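Local coordinates for farnesyl pyrophosphate synthase (Pseudomonas aeruginosa, PDB 3ZOU), which catalyses the chain-elongating condensation of isopentenyl diphosphate with geranyl diphosphate to give farnesyl diphosphate, probably with magnesium ions assisting loss of the diphosphate, at residues Q64-A72 and V124-Q133. Sequence-based numbering, arbitrary orientation.
Sequences QRADAAACA and VLADTRRNPQ
A bend at chi2 (-52°) folds the Q133 side chain back so that its amide NE2 reaches R65 O, while N131, with CG anti to the backbone N (chi1 -168°), turns OD1 toward A68 CB, which N131 CB also touches. The bond from Q133 NE2 to R65 O measures 3.0 Å and lies in the carbonyl plane, though it is bent at the hydrogen (137°). The same NE2 also gives a straighter bond to N131 OD1 (2.9 Å), which it meets from above the carbonyl plane; N131 ND2 in turn donates to L125 O, tying the amide to the end of helix 107-126. In the largely helical prenyl synthase fold, the start of helix 67-85 packs against the last turn of helix 107-126 and the segment that follows it. Two waters extend the polar link, one joining R65 O and A69 N to N131 OD1, the other A68 N to R130 O, and so occupy backbone N-H groups in the helix's first turn. Beside these bonds the packing is mostly apolar: A68 CB sits 3.5 Å from N131 CB and 3.8 Å from V124 CG1, with R130 O also close, and A72 CB rests 3.7 Å from L125 CG. L192 of helix 171-196 covers both A69 and L125.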
ATOM      1  N   GLN A  64      -5.449 -19.487  14.344  1.00 22.27           N
ATOM      2  CA  GLN A  64      -6.128 -19.221  13.100  0.50 22.77           C
ATOM      3  C   GLN A  64      -6.766 -17.803  13.011  1.00 19.85           C
ATOM      4  O   GLN A  64      -6.891 -17.288  11.922  1.00 18.41           O
ATOM      5  CB  GLN A  64      -7.122 -20.338  12.738  0.50 24.87           C
ATOM      6  CG  GLN A  64      -8.222 -20.592  13.743  0.50 29.30           C
ATOM      7  CD  GLN A  64      -7.858 -21.689  14.769  0.50 29.75           C
ATOM      8  OE1 GLN A  64      -6.683 -21.933  15.108  0.50 26.36           O
ATOM      9  NE2 GLN A  64      -8.891 -22.368  15.256  0.50 32.74           N
ATOM     10  N   ARG A  65      -7.105 -17.173  14.134  1.00 17.12           N
ATOM     11  CA  ARG A  65      -7.650 -15.856  14.177  1.00 16.64           C
ATOM     12  C   ARG A  65      -6.645 -14.875  13.551  1.00 14.61           C
ATOM     13  O   ARG A  65      -7.057 -13.814  13.055  1.00 15.26           O
ATOM     14  CB  ARG A  65      -7.956 -15.373  15.575  1.00 16.02           C
ATOM     15  CG  ARG A  65      -9.036 -16.254  16.263  1.00 19.00           C
ATOM     16  CD  ARG A  65      -9.209 -15.881  17.710  1.00 19.76           C
ATOM     17  NE  ARG A  65      -9.659 -14.515  17.855  1.00 19.43           N
ATOM     18  CZ  ARG A  65     -10.926 -14.077  17.859  1.00 21.51           C
ATOM     19  NH1 ARG A  65     -11.948 -14.957  17.826  1.00 23.49           N
ATOM     20  NH2 ARG A  65     -11.198 -12.783  18.012  1.00 19.62           N
ATOM     21  N   ALA A  66      -5.373 -15.217  13.650  1.00 14.32           N
ATOM     22  CA  ALA A  66      -4.297 -14.289  13.167  1.00 12.67           C
ATOM     23  C   ALA A  66      -3.865 -14.575  11.740  1.00 13.55           C
ATOM     24  O   ALA A  66      -2.866 -14.054  11.274  1.00 12.21           O
ATOM     25  CB  ALA A  66      -3.097 -14.357  14.121  1.00 11.72           C
ATOM     26  N   ASP A  67      -4.586 -15.464  11.039  1.00 13.08           N
ATOM     27  CA  ASP A  67      -4.137 -15.786   9.648  1.00 12.81           C
ATOM     28  C   ASP A  67      -4.004 -14.551   8.756  1.00 12.13           C
ATOM     29  O   ASP A  67      -3.020 -14.435   8.025  1.00 13.30           O
ATOM     30  CB  ASP A  67      -5.106 -16.755   8.956  1.00 14.33           C
ATOM     31  CG  ASP A  67      -4.941 -18.227   9.433  1.00 18.15           C
ATOM     32  OD1 ASP A  67      -3.931 -18.616  10.023  1.00 19.15           O
ATOM     33  OD2 ASP A  67      -5.880 -19.057   9.141  1.00 21.25           O
ATOM     34  N   ALA A  68      -4.982 -13.681   8.774  1.00 11.94           N
ATOM     35  CA  ALA A  68      -4.907 -12.489   7.874  1.00 11.77           C
ATOM     36  C   ALA A  68      -3.762 -11.578   8.303  1.00 12.93           C
ATOM     37  O   ALA A  68      -3.015 -11.078   7.454  1.00 12.06           O
ATOM     38  CB  ALA A  68      -6.219 -11.767   7.817  1.00 12.46           C
ATOM     39  N   ALA A  69      -3.613 -11.381   9.603  1.00 11.71           N
ATOM     40  CA  ALA A  69      -2.474 -10.635  10.162  1.00 10.83           C
ATOM     41  C   ALA A  69      -1.133 -11.180   9.703  1.00 10.52           C
ATOM     42  O   ALA A  69      -0.287 -10.409   9.228  1.00 10.35           O
ATOM     43  CB  ALA A  69      -2.520 -10.696  11.672  1.00 10.94           C
ATOM     44  N   ALA A  70      -0.942 -12.504   9.766  1.00 10.46           N
ATOM     45  CA  ALA A  70       0.250 -13.189   9.366  1.00 11.47           C
ATOM     46  C   ALA A  70       0.505 -12.940   7.871  1.00 11.89           C
ATOM     47  O   ALA A  70       1.619 -12.615   7.493  1.00 11.51           O
ATOM     48  CB  ALA A  70       0.082 -14.680   9.680  1.00 11.46           C
ATOM     49  N   CYS A  71      -0.538 -13.070   7.068  1.00 11.28           N
ATOM     50  CA  CYS A  71      -0.368 -12.828   5.640  1.00  9.98           C
ATOM     51  C   CYS A  71       0.012 -11.381   5.309  1.00  9.71           C
ATOM     52  O   CYS A  71       0.952 -11.134   4.585  1.00 11.35           O
ATOM     53  CB  CYS A  71      -1.609 -13.118   4.894  1.00 10.40           C
ATOM     54  SG  CYS A  71      -2.026 -14.884   4.716  1.00 13.92           S
ATOM     55  N   ALA A  72      -0.661 -10.481   5.975  1.00  9.04           N
ATOM     56  CA  ALA A  72      -0.426  -9.033   5.707  1.00  9.13           C
ATOM     57  C   ALA A  72       0.980  -8.654   6.042  1.00  9.30           C
ATOM     58  O   ALA A  72       1.657  -7.968   5.259  1.00  8.51           O
ATOM     59  CB  ALA A  72      -1.415  -8.177   6.428  1.00 10.20           C
ATOM     60  N   VAL A 124      -6.182  -7.761   2.350  1.00 10.99           N
ATOM     61  CA  VAL A 124      -6.365  -8.932   3.205  1.00 11.86           C
ATOM     62  C   VAL A 124      -6.892  -8.527   4.577  1.00 12.81           C
ATOM     63  O   VAL A 124      -7.755  -9.197   5.159  1.00 14.22           O
ATOM     64  CB  VAL A 124      -5.065  -9.712   3.273  1.00 13.48           C
ATOM     65  CG1 VAL A 124      -4.966 -10.638   4.448  1.00 17.01           C
ATOM     66  CG2 VAL A 124      -4.903 -10.472   1.979  1.00 13.30           C
ATOM     67  N   LEU A 125      -6.401  -7.439   5.144  1.00 10.54           N
ATOM     68  CA  LEU A 125      -6.866  -7.004   6.467  1.00 10.32           C
ATOM     69  C   LEU A 125      -8.229  -6.408   6.438  1.00 11.80           C
ATOM     70  O   LEU A 125      -8.926  -6.422   7.456  1.00 13.72           O
ATOM     71  CB  LEU A 125      -5.880  -6.001   7.116  1.00 11.37           C
ATOM     72  CG  LEU A 125      -4.546  -6.529   7.475  1.00 11.38           C
ATOM     73  CD1 LEU A 125      -3.702  -5.398   8.095  1.00 12.78           C
ATOM     74  CD2 LEU A 125      -4.706  -7.664   8.481  1.00 11.94           C
ATOM     75  N   ALA A 126      -8.563  -5.688   5.351  1.00 11.86           N
ATOM     76  CA  ALA A 126      -9.883  -5.053   5.262  1.00 13.12           C
ATOM     77  C   ALA A 126     -10.997  -5.994   4.900  1.00 12.95           C
ATOM     78  O   ALA A 126     -12.148  -5.604   4.969  1.00 16.84           O
ATOM     79  CB  ALA A 126      -9.834  -3.994   4.202  1.00 13.04           C
ATOM     80  N   ASP A 127     -10.644  -7.168   4.391  1.00 13.38           N
ATOM     81  CA  ASP A 127     -11.577  -8.274   3.977  1.00 16.30           C
ATOM     82  C   ASP A 127     -12.090  -8.978   5.183  1.00 15.94           C
ATOM     83  O   ASP A 127     -11.373  -9.680   5.827  1.00 17.48           O
ATOM     84  CB  ASP A 127     -10.772  -9.267   3.085  1.00 19.17           C
ATOM     85  CG  ASP A 127     -11.606 -10.368   2.468  1.00 22.11           C
ATOM     86  OD1 ASP A 127     -12.550 -10.886   3.126  1.00 22.97           O
ATOM     87  OD2 ASP A 127     -11.321 -10.699   1.291  1.00 24.15           O
ATOM     88  N   THR A 128     -13.353  -8.739   5.514  1.00 18.35           N
ATOM     89  CA  THR A 128     -13.872  -9.311   6.776  1.00 18.10           C
ATOM     90  C   THR A 128     -14.212 -10.787   6.677  1.00 20.12           C
ATOM     91  O   THR A 128     -14.501 -11.406   7.710  1.00 19.64           O
ATOM     92  CB  THR A 128     -15.070  -8.522   7.303  1.00 18.86           C
ATOM     93  OG1 THR A 128     -16.110  -8.522   6.329  1.00 19.37           O
ATOM     94  CG2 THR A 128     -14.692  -7.096   7.583  1.00 21.01           C
ATOM     95  N   ARG A 129     -14.131 -11.387   5.499  1.00 22.13           N
ATOM     96  CA  ARG A 129     -14.186 -12.858   5.423  1.00 24.54           C
ATOM     97  C   ARG A 129     -12.813 -13.437   5.775  1.00 22.49           C
ATOM     98  O   ARG A 129     -12.693 -14.338   6.589  1.00 22.47           O
ATOM     99  CB  ARG A 129     -14.677 -13.328   4.032  1.00 28.98           C
ATOM    100  CG  ARG A 129     -14.768 -14.850   3.891  1.00 34.13           C
ATOM    101  CD  ARG A 129     -15.082 -15.324   2.465  1.00 39.63           C
ATOM    102  NE  ARG A 129     -13.951 -15.064   1.551  1.00 47.76           N
ATOM    103  CZ  ARG A 129     -12.817 -15.769   1.509  1.00 49.41           C
ATOM    104  NH1 ARG A 129     -12.622 -16.813   2.310  1.00 51.49           N
ATOM    105  NH2 ARG A 129     -11.857 -15.412   0.661  1.00 52.33           N
ATOM    106  N   ARG A 130     -11.756 -12.885   5.199  1.00 18.89           N
ATOM    107  CA  ARG A 130     -10.413 -13.382   5.477  1.00 18.50           C
ATOM    108  C   ARG A 130      -9.882 -12.945   6.838  1.00 16.20           C
ATOM    109  O   ARG A 130      -9.110 -13.687   7.466  1.00 18.88           O
ATOM    110  CB  ARG A 130      -9.407 -12.841   4.444  1.00 19.99           C
ATOM    111  CG  ARG A 130      -9.550 -13.347   3.010  1.00 22.02           C
ATOM    112  CD  ARG A 130      -8.325 -12.913   2.208  1.00 24.49           C
ATOM    113  NE  ARG A 130      -8.356 -13.289   0.798  1.00 31.18           N
ATOM    114  CZ  ARG A 130      -8.447 -12.416  -0.223  1.00 34.31           C
ATOM    115  NH1 ARG A 130      -8.646 -11.083  -0.042  1.00 33.49           N
ATOM    116  NH2 ARG A 130      -8.383 -12.901  -1.461  1.00 31.41           N
ATOM    117  N   ASN A 131     -10.363 -11.788   7.317  1.00 16.09           N
ATOM    118  CA  ASN A 131      -9.952 -11.211   8.590  1.00 13.67           C
ATOM    119  C   ASN A 131     -11.182 -10.925   9.458  1.00 13.89           C
ATOM    120  O   ASN A 131     -11.568  -9.779   9.651  1.00 14.06           O
ATOM    121  CB  ASN A 131      -9.179  -9.879   8.335  1.00 12.93           C
ATOM    122  CG  ASN A 131      -8.463  -9.386   9.596  1.00 12.44           C
ATOM    123  OD1 ASN A 131      -8.097 -10.189  10.489  1.00 14.69           O
ATOM    124  ND2 ASN A 131      -8.259  -8.050   9.692  1.00 12.58           N
ATOM    125  N   PRO A 132     -11.779 -12.015   9.997  1.00 15.14           N
ATOM    126  CA  PRO A 132     -13.112 -11.864  10.594  1.00 17.02           C
ATOM    127  C   PRO A 132     -13.093 -11.404  12.027  1.00 15.90           C
ATOM    128  O   PRO A 132     -13.627 -12.101  12.938  1.00 19.04           O
ATOM    129  CB  PRO A 132     -13.690 -13.275  10.480  1.00 17.88           C
ATOM    130  CG  PRO A 132     -12.541 -14.153  10.560  1.00 17.67           C
ATOM    131  CD  PRO A 132     -11.370 -13.401   9.904  1.00 17.28           C
ATOM    132  N   GLN A 133     -12.503 -10.238  12.275  1.00 15.62           N
ATOM    133  CA  GLN A 133     -12.494  -9.621  13.580  1.00 13.91           C
ATOM    134  C   GLN A 133     -13.652  -8.717  13.689  1.00 12.90           C
ATOM    135  O   GLN A 133     -14.299  -8.451  12.667  1.00 15.37           O
ATOM    136  CB  GLN A 133     -11.201  -8.817  13.864  1.00 13.00           C
ATOM    137  CG  GLN A 133      -9.942  -9.452  13.315  1.00 13.59           C
ATOM    138  CD  GLN A 133      -9.692 -10.872  13.671  1.00 15.05           C
ATOM    139  OE1 GLN A 133      -9.975 -11.295  14.802  1.00 15.87           O
ATOM    140  NE2 GLN A 133      -9.096 -11.633  12.738  1.00 16.58           N
TER
HETATM  141  O   HOH W   1      -5.882 -11.808  11.533  1.00 11.54           O
HETATM  142  O   HOH W   2      -9.956 -10.025  17.182  1.00 14.93           O
HETATM  143  O   HOH W   3      -7.683 -14.100   9.925  1.00 15.66           O